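Local atomic coordinates of cytochrome P450 (Zobellia galactanivorans, PDB entry 6G5O), a protein that binds a heme group, protoporphyrin IX containing iron, within the largely helical fold of the cytochrome P450 family. Residues His35-Lys40 against Thr278-His283; Leu139-Pro142 against Thr148-Ser151; Tyr173-Glu178 against Asp190-Leu195; Arg300-Ala303 against Asn307-Glu310. One frame throughout, in Å; residues are numbered along the deposited sequence.

Contact 1. Residues His35-Lys40 against Thr278-His283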
loop_
_atom_site.group_PDB
_atom_site.type_symbol
_atom_site.label_atom_id
_atom_site.label_comp_id
_atom_site.label_asym_id
_atom_site.label_seq_id
_atom_site.Cartn_x
_atom_site.Cartn_y
_atom_site.Cartn_z
ATOM N N HIS A 35 -13.751 4.288 -12.573
ATOM C CA HIS A 35 -14.220 4.211 -11.177
ATOM C C HIS A 35 -15.453 3.295 -10.944
ATOM O O HIS A 35 -15.427 2.410 -10.083
ATOM C CB HIS A 35 -14.491 5.618 -10.657
ATOM C CG HIS A 35 -14.635 5.720 -9.168
ATOM N ND1 HIS A 35 -15.859 5.659 -8.528
ATOM C CD2 HIS A 35 -13.716 5.977 -8.199
ATOM C CE1 HIS A 35 -15.684 5.835 -7.227
ATOM N NE2 HIS A 35 -14.392 6.018 -6.996
ATOM N N LYS A 36 -16.520 3.519 -11.708
ATOM C CA LYS A 36 -17.814 2.808 -11.537
ATOM C C LYS A 36 -17.647 1.297 -11.762
ATOM O O LYS A 36 -18.239 0.487 -11.048
ATOM C CB LYS A 36 -18.862 3.389 -12.518
ATOM C CG LYS A 36 -20.338 3.030 -12.242
ATOM N N ASP A 37 -16.819 0.937 -12.730
ATOM C CA ASP A 37 -16.622 -0.456 -13.092
ATOM C C ASP A 37 -15.697 -1.164 -12.113
ATOM O O ASP A 37 -15.855 -2.367 -11.834
ATOM C CB ASP A 37 -15.990 -0.585 -14.496
ATOM C CG ASP A 37 -16.952 -0.184 -15.629
ATOM O OD1 ASP A 37 -18.090 -0.704 -15.680
ATOM O OD2 ASP A 37 -16.540 0.641 -16.483
ATOM N N VAL A 38 -14.697 -0.417 -11.638
ATOM C CA VAL A 38 -13.781 -0.932 -10.623
ATOM C C VAL A 38 -14.512 -1.225 -9.318
ATOM O O VAL A 38 -14.307 -2.259 -8.710
ATOM C CB VAL A 38 -12.600 0.020 -10.405
ATOM C CG1 VAL A 38 -11.887 -0.292 -9.108
ATOM C CG2 VAL A 38 -11.629 -0.086 -11.585
ATOM N N ARG A 39 -15.378 -0.320 -8.905
ATOM C CA ARG A 39 -16.215 -0.571 -7.737
ATOM C C ARG A 39 -17.150 -1.773 -7.947
ATOM O O ARG A 39 -17.170 -2.661 -7.128
ATOM C CB ARG A 39 -17.026 0.652 -7.359
ATOM C CG ARG A 39 -16.203 1.667 -6.593
ATOM C CD ARG A 39 -16.710 3.105 -6.594
ATOM N NE ARG A 39 -17.726 3.524 -5.604
ATOM C CZ ARG A 39 -17.526 4.280 -4.508
ATOM N NH1 ARG A 39 -18.547 4.602 -3.735
ATOM N NH2 ARG A 39 -16.316 4.690 -4.140
ATOM N N LYS A 40 -17.910 -1.800 -9.025
ATOM C CA LYS A 40 -18.895 -2.899 -9.251
ATOM C C LYS A 40 -18.164 -4.245 -9.305
ATOM O O LYS A 40 -18.593 -5.188 -8.698
ATOM C CB LYS A 40 -19.753 -2.681 -10.526
ATOM C CG LYS A 40 -20.844 -1.617 -10.388
ATOM N N THR A 278 -18.613 -13.150 -19.159
ATOM C CA THR A 278 -19.457 -11.937 -19.117
ATOM C C THR A 278 -18.741 -10.811 -19.904
ATOM O O THR A 278 -17.777 -11.057 -20.650
ATOM C CB THR A 278 -19.814 -11.420 -17.676
ATOM O OG1 THR A 278 -18.623 -11.236 -16.901
ATOM C CG2 THR A 278 -20.795 -12.333 -16.944
ATOM N N HIS A 279 -19.265 -9.586 -19.764
ATOM C CA HIS A 279 -18.735 -8.392 -20.430
ATOM C C HIS A 279 -18.509 -7.255 -19.421
ATOM O O HIS A 279 -19.183 -7.170 -18.392
ATOM C CB HIS A 279 -19.717 -7.885 -21.516
ATOM C CG HIS A 279 -20.225 -8.956 -22.435
ATOM N ND1 HIS A 279 -19.655 -9.219 -23.665
ATOM C CD2 HIS A 279 -21.241 -9.842 -22.288
ATOM C CE1 HIS A 279 -20.294 -10.226 -24.232
ATOM N NE2 HIS A 279 -21.266 -10.615 -23.422
ATOM N N VAL A 280 -17.558 -6.383 -19.734
ATOM C CA VAL A 280 -17.355 -5.139 -18.999
ATOM C C VAL A 280 -17.030 -4.061 -20.030
ATOM O O VAL A 280 -16.124 -4.236 -20.854
ATOM C CB VAL A 280 -16.168 -5.215 -18.014
ATOM C CG1 VAL A 280 -16.243 -4.084 -16.995
ATOM C CG2 VAL A 280 -16.130 -6.555 -17.297
ATOM N N CYS A 281 -17.765 -2.951 -19.973
ATOM C CA CYS A 281 -17.721 -1.928 -21.017
ATOM C C CYS A 281 -18.055 -2.500 -22.399
ATOM O O CYS A 281 -17.397 -2.117 -23.381
ATOM C CB CYS A 281 -16.331 -1.269 -21.078
ATOM S SG CYS A 281 -15.623 -0.855 -19.477
ATOM N N GLU A 282 -19.021 -3.428 -22.474
ATOM C CA GLU A 282 -19.383 -4.095 -23.743
ATOM C C GLU A 282 -18.221 -4.873 -24.420
ATOM O O GLU A 282 -18.278 -5.167 -25.623
ATOM C CB GLU A 282 -19.985 -3.076 -24.741
ATOM C CG GLU A 282 -21.497 -2.902 -24.664
ATOM C CD GLU A 282 -21.982 -2.205 -23.413
ATOM O OE1 GLU A 282 -23.210 -1.996 -23.302
ATOM O OE2 GLU A 282 -21.150 -1.879 -22.541
ATOM N N HIS A 283 -17.180 -5.199 -23.646
ATOM C CA HIS A 283 -16.032 -5.980 -24.125
ATOM C C HIS A 283 -16.083 -7.334 -23.431
ATOM O O HIS A 283 -16.311 -7.416 -22.224
ATOM C CB HIS A 283 -14.706 -5.278 -23.829
ATOM C CG HIS A 283 -13.500 -6.087 -24.201
ATOM N ND1 HIS A 283 -12.723 -6.732 -23.264
ATOM C CD2 HIS A 283 -12.943 -6.366 -25.405
ATOM C CE1 HIS A 283 -11.738 -7.372 -23.874
ATOM N NE2 HIS A 283 -11.849 -7.163 -25.173
#
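Asp-37 carries the helix side of this contact, facing Val-280 and Cys-281 with its carboxylate. The polar end comes first: Asp-37 OD2 lies 3.5 Å from Cys-281 SG, close enough for carboxylate and sulfur to touch. The torsion about CA-CB sets CG opposite the carbonyl carbon (chi1 -70°), which directs the carboxylate to the hairpin tip. Cys-281 makes the matching choice, its sulfur likewise opposite its own carbonyl carbon.

The second kind of contact is looser and lies between carboxylate and methyl. Asp-37 OD1 approaches Val-280 CG1 at 4.1 Å, and the two side chains run past each other, pointing opposite ways.

Segment 278-283 forms the tip of a two-stranded antiparallel beta hairpin, closed by a type I' turn from Val-280 to His-283. Its backbone is held by a reciprocal pair of bonds, Val-280 N to His-283 O at 3.0 Å and His-283 N to Val-280 O at 3.1 Å. Cys-281 and Glu-282 at the corners both have positive phi, and this places Cys-281 at the turn, from where its SG reaches Asp-37 OD2.

Elsewhere each partner has its own footing: Val-38 packs on Trp-295 and Ala-298 of helix 295-298, His-35 NE2 bonds to Pro-319 O, and the His-283 ring stacks with Tyr-19.

Contact 2. Residues Leu139-Pro142 against Thr148-Ser151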
loop_
_atom_site.group_PDB
_atom_site.type_symbol
_atom_site.label_atom_id
_atom_site.label_comp_id
_atom_site.label_asym_id
_atom_site.label_seq_id
_atom_site.Cartn_x
_atom_site.Cartn_y
_atom_site.Cartn_z
ATOM N N LEU A 139 3.572 -5.080 14.604
ATOM C CA LEU A 139 3.886 -6.452 14.913
ATOM C C LEU A 139 4.147 -6.701 16.410
ATOM O O LEU A 139 4.078 -7.849 16.860
ATOM C CB LEU A 139 5.070 -6.902 14.088
ATOM C CG LEU A 139 4.809 -7.590 12.761
ATOM C CD1 LEU A 139 3.821 -6.803 11.964
ATOM C CD2 LEU A 139 6.126 -7.754 12.015
ATOM N N ASN A 140 4.425 -5.625 17.161
ATOM C CA ASN A 140 4.744 -5.698 18.586
ATOM C C ASN A 140 5.957 -6.615 18.829
ATOM O O ASN A 140 5.919 -7.498 19.694
ATOM C CB ASN A 140 3.527 -6.154 19.407
ATOM C CG ASN A 140 3.720 -5.959 20.909
ATOM O OD1 ASN A 140 4.413 -5.047 21.341
ATOM N ND2 ASN A 140 3.105 -6.819 21.700
ATOM N N THR A 141 6.987 -6.415 18.002
ATOM C CA THR A 141 8.293 -7.012 18.155
ATOM C C THR A 141 9.263 -5.986 18.786
ATOM O O THR A 141 9.010 -4.772 18.800
ATOM C CB THR A 141 8.926 -7.413 16.798
ATOM O OG1 THR A 141 9.139 -6.251 15.986
ATOM C CG2 THR A 141 8.085 -8.364 16.041
ATOM N N PRO A 142 10.397 -6.474 19.282
ATOM C CA PRO A 142 11.419 -5.514 19.715
ATOM C C PRO A 142 11.849 -4.535 18.590
ATOM O O PRO A 142 11.964 -4.906 17.411
ATOM C CB PRO A 142 12.601 -6.414 20.133
ATOM C CG PRO A 142 11.980 -7.768 20.435
ATOM C CD PRO A 142 10.767 -7.892 19.544
ATOM N N THR A 148 17.059 -5.820 10.775
ATOM C CA THR A 148 16.948 -6.911 9.835
ATOM C C THR A 148 16.212 -6.480 8.586
ATOM O O THR A 148 16.675 -6.720 7.447
ATOM C CB THR A 148 16.240 -8.104 10.486
ATOM O OG1 THR A 148 16.962 -8.461 11.678
ATOM C CG2 THR A 148 16.144 -9.275 9.511
ATOM N N TRP A 149 15.060 -5.841 8.778
ATOM C CA TRP A 149 14.219 -5.443 7.642
ATOM C C TRP A 149 14.905 -4.364 6.800
ATOM O O TRP A 149 14.863 -4.397 5.579
ATOM C CB TRP A 149 12.825 -5.009 8.131
ATOM C CG TRP A 149 12.197 -6.042 9.011
ATOM C CD1 TRP A 149 12.408 -7.386 8.964
ATOM C CD2 TRP A 149 11.294 -5.820 10.095
ATOM N NE1 TRP A 149 11.707 -8.010 9.960
ATOM C CE2 TRP A 149 10.996 -7.072 10.651
ATOM C CE3 TRP A 149 10.707 -4.673 10.645
ATOM C CZ2 TRP A 149 10.134 -7.225 11.722
ATOM C CZ3 TRP A 149 9.841 -4.814 11.685
ATOM C CH2 TRP A 149 9.568 -6.084 12.232
ATOM N N ILE A 150 15.551 -3.431 7.447
ATOM C CA ILE A 150 16.326 -2.430 6.704
ATOM C C ILE A 150 17.458 -3.042 5.848
ATOM O O ILE A 150 17.654 -2.633 4.706
ATOM C CB ILE A 150 16.900 -1.380 7.654
ATOM C CG1 ILE A 150 15.761 -0.548 8.235
ATOM C CG2 ILE A 150 17.880 -0.477 6.910
ATOM C CD1 ILE A 150 16.124 0.174 9.515
ATOM N N SER A 151 18.160 -4.046 6.379
ATOM C CA SER A 151 19.205 -4.767 5.611
ATOM C C SER A 151 18.739 -5.420 4.338
ATOM O O SER A 151 19.506 -5.523 3.386
ATOM C CB SER A 151 19.862 -5.850 6.471
ATOM O OG SER A 151 20.706 -5.239 7.432
#
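Trp-149 points the benzene end of its indole at Leu-139 and Thr-141, and its outermost carbon, CH2, does most of the touching. The two partners sit on opposite sides of the indole plane, each approaching obliquely. On one side Leu-139 CD2 packs on Trp-149 CH2 at 3.8 Å, with CZ2 slightly farther off. On the other, Thr-141 OG1 stands 3.8 Å from the same CH2, and the rim of the ring is thus pinched between a methyl and a hydroxyl. The hydroxyl is put there by chi1 of 63°, which seats OG1 between the backbone N and the carbonyl carbon; it also makes a weak bond back to Pro-142 O.

Leu-139 is the last residue of helix 122-139, which a Schellman motif ends: Asn-140, with positive phi, is the C-prime residue, and Thr-141 N reaches back to Thr-136 O. The chain then turns toward helix 145-152, and the indole spans the turn between these two consecutive helices.

The other end of Trp-149 is held as well, NE1 by a hydrogen bond to Tyr-175 OH, while Phe-218 meets its ring edge-to-face. Leu-139 also has its side chain about 6 Å from the bound heme.

Contact 3. Residues Tyr173-Glu178 against Asp190-Leu195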
loop_
_atom_site.group_PDB
_atom_site.type_symbol
_atom_site.label_atom_id
_atom_site.label_comp_id
_atom_site.label_asym_id
_atom_site.label_seq_id
_atom_site.Cartn_x
_atom_site.Cartn_y
_atom_site.Cartn_z
ATOM N N TYR A 173 10.322 -15.779 3.032
ATOM C CA TYR A 173 9.464 -16.889 3.442
ATOM C C TYR A 173 10.124 -17.723 4.539
ATOM O O TYR A 173 9.464 -18.125 5.492
ATOM C CB TYR A 173 9.030 -17.766 2.264
ATOM C CG TYR A 173 8.386 -17.024 1.111
ATOM C CD1 TYR A 173 7.785 -15.748 1.269
ATOM C CD2 TYR A 173 8.341 -17.612 -0.161
ATOM C CE1 TYR A 173 7.204 -15.088 0.187
ATOM C CE2 TYR A 173 7.752 -16.962 -1.240
ATOM C CZ TYR A 173 7.193 -15.701 -1.068
ATOM O OH TYR A 173 6.637 -15.078 -2.173
ATOM N N HIS A 174 11.425 -17.931 4.440
ATOM C CA HIS A 174 12.161 -18.685 5.459
ATOM C C HIS A 174 12.283 -17.892 6.772
ATOM O O HIS A 174 12.196 -18.464 7.843
ATOM C CB HIS A 174 13.556 -19.108 4.925
ATOM C CG HIS A 174 14.478 -19.660 5.978
ATOM N ND1 HIS A 174 14.536 -21.006 6.292
ATOM C CD2 HIS A 174 15.378 -19.044 6.788
ATOM C CE1 HIS A 174 15.432 -21.192 7.246
ATOM N NE2 HIS A 174 15.953 -20.018 7.569
ATOM N N TYR A 175 12.463 -16.581 6.700
ATOM C CA TYR A 175 12.514 -15.796 7.908
ATOM C C TYR A 175 11.164 -15.845 8.652
ATOM O O TYR A 175 11.133 -15.916 9.882
ATOM C CB TYR A 175 12.928 -14.365 7.573
ATOM C CG TYR A 175 12.679 -13.367 8.663
ATOM C CD1 TYR A 175 11.452 -12.718 8.766
ATOM C CD2 TYR A 175 13.672 -13.040 9.564
ATOM C CE1 TYR A 175 11.227 -11.754 9.737
ATOM C CE2 TYR A 175 13.463 -12.094 10.543
ATOM C CZ TYR A 175 12.230 -11.448 10.634
ATOM O OH TYR A 175 12.019 -10.513 11.634
ATOM N N ILE A 176 10.067 -15.814 7.903
ATOM C CA ILE A 176 8.723 -15.899 8.491
ATOM C C ILE A 176 8.558 -17.265 9.143
ATOM O O ILE A 176 8.156 -17.328 10.302
ATOM C CB ILE A 176 7.588 -15.681 7.445
ATOM C CG1 ILE A 176 7.632 -14.263 6.862
ATOM C CG2 ILE A 176 6.197 -15.960 8.032
ATOM C CD1 ILE A 176 7.213 -13.181 7.807
ATOM N N ASP A 177 8.885 -18.345 8.414
ATOM C CA ASP A 177 8.915 -19.731 8.988
ATOM C C ASP A 177 9.666 -19.769 10.315
ATOM O O ASP A 177 9.181 -20.382 11.279
ATOM C CB ASP A 177 9.590 -20.743 8.049
ATOM C CG ASP A 177 8.711 -21.171 6.908
ATOM O OD1 ASP A 177 7.479 -21.266 7.097
ATOM O OD2 ASP A 177 9.271 -21.429 5.809
ATOM N N GLU A 178 10.822 -19.089 10.373
ATOM C CA GLU A 178 11.638 -19.089 11.595
ATOM C C GLU A 178 10.958 -18.378 12.759
ATOM O O GLU A 178 10.949 -18.908 13.867
ATOM C CB GLU A 178 13.055 -18.509 11.371
ATOM C CG GLU A 178 14.009 -19.334 10.488
ATOM C CD GLU A 178 13.953 -20.862 10.702
ATOM O OE1 GLU A 178 13.637 -21.603 9.729
ATOM O OE2 GLU A 178 14.225 -21.334 11.835
ATOM N N ASP A 190 3.785 -10.824 20.523
ATOM C CA ASP A 190 3.973 -10.374 19.157
ATOM C C ASP A 190 2.899 -10.971 18.242
ATOM O O ASP A 190 2.179 -11.876 18.658
ATOM C CB ASP A 190 5.408 -10.695 18.675
ATOM C CG ASP A 190 5.686 -12.208 18.519
ATOM O OD1 ASP A 190 4.806 -13.062 18.803
ATOM O OD2 ASP A 190 6.803 -12.529 18.050
ATOM N N MET A 191 2.770 -10.443 17.029
ATOM C CA MET A 191 1.677 -10.824 16.154
ATOM C C MET A 191 1.637 -12.351 15.854
ATOM O O MET A 191 0.558 -12.951 15.760
ATOM C CB MET A 191 1.758 -10.032 14.845
ATOM C CG MET A 191 0.519 -10.056 13.962
ATOM S SD MET A 191 0.802 -9.098 12.446
ATOM C CE MET A 191 -0.724 -9.411 11.545
ATOM N N TYR A 192 2.812 -12.945 15.678
ATOM C CA TYR A 192 2.961 -14.391 15.452
ATOM C C TYR A 192 2.273 -15.196 16.551
ATOM O O TYR A 192 1.465 -16.099 16.287
ATOM C CB TYR A 192 4.420 -14.765 15.444
ATOM C CG TYR A 192 5.253 -14.026 14.409
ATOM C CD1 TYR A 192 5.284 -14.448 13.089
ATOM C CD2 TYR A 192 6.043 -12.935 14.782
ATOM C CE1 TYR A 192 6.036 -13.796 12.161
ATOM C CE2 TYR A 192 6.818 -12.252 13.857
ATOM C CZ TYR A 192 6.806 -12.678 12.558
ATOM O OH TYR A 192 7.592 -12.041 11.640
ATOM N N SER A 193 2.568 -14.820 17.785
ATOM C CA SER A 193 2.038 -15.509 18.962
ATOM C C SER A 193 0.555 -15.355 19.095
ATOM O O SER A 193 -0.142 -16.326 19.358
ATOM C CB SER A 193 2.714 -14.984 20.228
ATOM O OG SER A 193 4.066 -15.379 20.203
ATOM N N VAL A 194 0.074 -14.131 18.906
ATOM C CA VAL A 194 -1.342 -13.867 18.897
ATOM C C VAL A 194 -2.090 -14.663 17.813
ATOM O O VAL A 194 -3.180 -15.114 18.053
ATOM C CB VAL A 194 -1.646 -12.371 18.679
ATOM C CG1 VAL A 194 -3.148 -12.143 18.548
ATOM C CG2 VAL A 194 -1.110 -11.551 19.856
ATOM N N LEU A 195 -1.543 -14.737 16.608
ATOM C CA LEU A 195 -2.200 -15.459 15.536
ATOM C C LEU A 195 -2.275 -16.971 15.847
ATOM O O LEU A 195 -3.350 -17.554 15.694
ATOM C CB LEU A 195 -1.524 -15.199 14.189
ATOM C CG LEU A 195 -1.699 -13.780 13.613
ATOM C CD1 LEU A 195 -0.946 -13.671 12.313
ATOM C CD2 LEU A 195 -3.157 -13.457 13.365
HETATM O O HOH W 1 9.528 -10.532 12.842
#
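Tyr-192 reaches toward the Tyr-175 ring with its hydroxyl, the two side chains crossing at about a right angle; Asp-190 CG lies at the edge of the Tyr-192 ring, in its plane. Tyr-192 OH approaches the Tyr-175 ring obliquely, 4.1 Å from CE1, and Trp-152 meets that ring edge-to-face. These groups join two successive helices of the P450 fold, 169-185 and 191-196.

Ile-176 adds a methyl: its CD1 lies 4.0 Å from Tyr-192 OH, again with the side chains at roughly a right angle. Neither approach is a direct polar bond. Instead a water links the two phenols, 2.8 Å from Tyr-175 OH, to which it donates, and 2.7 Å from Tyr-192 OH. Tyr-175 reaches the water with its ring set opposite the backbone N (chi1 165°); its OH also bonds to Glu-145 OE1. The Tyr-192 side chain also touches Gln-179, Ile-180 and Ala-183 of helix 169-185, and Phe-218 of helix 207-220.

The start of helix 191-196 is capped by Asp-190, the N-cap residue. Its OD1 accepts twice on the syn side, from opposite faces of the carboxylate plane: from Ser-193 N at 3.0 Å and from Ser-193 OG at 2.8 Å.

Contact 4. Residues Arg300-Ala303 against Asn307-Glu310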
loop_
_atom_site.group_PDB
_atom_site.type_symbol
_atom_site.label_atom_id
_atom_site.label_comp_id
_atom_site.label_asym_id
_atom_site.label_seq_id
_atom_site.Cartn_x
_atom_site.Cartn_y
_atom_site.Cartn_z
ATOM N N ARG A 300 -8.287 8.744 -10.948
ATOM C CA ARG A 300 -8.195 9.930 -11.815
ATOM C C ARG A 300 -9.459 10.144 -12.698
ATOM O O ARG A 300 -9.488 11.055 -13.492
ATOM C CB ARG A 300 -6.965 9.841 -12.733
ATOM C CG ARG A 300 -5.636 9.625 -12.045
ATOM C CD ARG A 300 -5.296 10.776 -11.123
ATOM N NE ARG A 300 -3.963 10.599 -10.567
ATOM C CZ ARG A 300 -2.838 11.091 -11.074
ATOM N NH1 ARG A 300 -2.852 11.847 -12.143
ATOM N NH2 ARG A 300 -1.689 10.849 -10.498
ATOM N N ASP A 301 -10.470 9.283 -12.575
ATOM C CA ASP A 301 -11.692 9.384 -13.354
ATOM C C ASP A 301 -12.357 10.781 -13.258
ATOM O O ASP A 301 -12.741 11.234 -12.168
ATOM C CB ASP A 301 -12.676 8.319 -12.889
ATOM C CG ASP A 301 -13.766 8.033 -13.912
ATOM O OD1 ASP A 301 -14.150 8.949 -14.645
ATOM O OD2 ASP A 301 -14.267 6.885 -13.975
ATOM N N ALA A 302 -12.513 11.456 -14.398
ATOM C CA ALA A 302 -12.976 12.841 -14.394
ATOM C C ALA A 302 -14.490 12.966 -14.270
ATOM O O ALA A 302 -14.975 14.064 -14.063
ATOM C CB ALA A 302 -12.482 13.583 -15.610
ATOM N N ALA A 303 -15.223 11.851 -14.354
ATOM C CA ALA A 303 -16.646 11.850 -14.012
ATOM C C ALA A 303 -16.871 11.853 -12.494
ATOM O O ALA A 303 -18.018 12.045 -12.053
ATOM C CB ALA A 303 -17.362 10.646 -14.643
ATOM N N ASN A 307 -10.871 18.362 -10.707
ATOM C CA ASN A 307 -9.401 18.598 -10.739
ATOM C C ASN A 307 -8.662 17.299 -10.429
ATOM O O ASN A 307 -7.936 17.220 -9.463
ATOM C CB ASN A 307 -8.975 19.652 -9.717
ATOM C CG ASN A 307 -9.712 20.974 -9.868
ATOM O OD1 ASN A 307 -9.626 21.603 -10.919
ATOM N ND2 ASN A 307 -10.371 21.446 -8.782
ATOM N N PRO A 308 -8.886 16.250 -11.219
ATOM C CA PRO A 308 -8.366 14.950 -10.800
ATOM C C PRO A 308 -6.851 14.830 -10.865
ATOM O O PRO A 308 -6.278 13.983 -10.162
ATOM C CB PRO A 308 -9.010 13.966 -11.794
ATOM C CG PRO A 308 -9.420 14.777 -12.957
ATOM C CD PRO A 308 -9.687 16.177 -12.447
ATOM N N ASN A 309 -6.189 15.638 -11.702
ATOM C CA ASN A 309 -4.752 15.503 -11.901
ATOM C C ASN A 309 -3.986 16.492 -11.062
ATOM O O ASN A 309 -2.812 16.735 -11.277
ATOM C CB ASN A 309 -4.403 15.523 -13.399
ATOM C CG ASN A 309 -5.048 14.344 -14.139
ATOM O OD1 ASN A 309 -5.667 14.492 -15.183
ATOM N ND2 ASN A 309 -4.968 13.173 -13.540
ATOM N N GLU A 310 -4.654 17.013 -10.047
ATOM C CA GLU A 310 -4.050 17.879 -9.055
ATOM C C GLU A 310 -4.314 17.283 -7.672
ATOM O O GLU A 310 -5.247 16.489 -7.476
ATOM C CB GLU A 310 -4.708 19.281 -9.067
ATOM C CG GLU A 310 -4.239 20.232 -10.161
ATOM C CD GLU A 310 -5.009 21.565 -10.189
ATOM O OE1 GLU A 310 -5.087 22.175 -11.289
ATOM O OE2 GLU A 310 -5.524 22.011 -9.125
#
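Arg-300, which lies against Pro-308 and Asn-309, has its NH2 gripped by two backbone oxygens, Leu-6 O and Tyr-263 O. These bonds fix the far end of a side chain that bends at chi2 (-62°), bringing its aliphatic part over segment 307-310. Arg-300 CD thereby comes to 3.5 Å from Pro-308 O, and the side chains of Arg-300 and Asn-309 cross at a slant, with the guanidinium and amide planes 59° apart.

The carbonyl oxygen of Arg-300 itself meets the proline ring, 3.4 Å from Pro-308 CB. Ala-302 CB adds a looser apolar touch, 4.2 Å from Pro-308 CG. Both segments are shaped by short turns. Asp-301 OD1 accepts from Ala-303 N at 3.1 Å, an Asx turn, and Asn-307 to Glu-310 form a type I beta turn whose closing bond is weak.

The pair belongs to the long loop between helices 295-298 and 333-350. Pro-308 O takes a hydrogen bond from Arg-262 NH1, on helix 253-264, the arginine of the Glu-x-x-Arg sequence familiar in P450s; with Tyr-263 on the same helix, this fastens the loop to that helix from both segments.

In the fold
The four contacts fall into two pairs far apart, their centres about 38 to 41 Å from each other. Contacts 2 and 3, centres 12 Å apart, come one after the other in the chain and share the region of helices 122-139, 145-152, 169-185 and 191-196; Leu-139 O to Met-191 N at 2.9 Å ties the end of the first of these helices to the start of the last. Contacts 1 and 4, centres 19 Å apart, meet where His-35 N, at the start of helix 35-43, bonds to Asp-301 OD2. Contact 1 spans 237 intervening residues, enclosing contacts 2 and 3, and thus brings an early helix to a late hairpin.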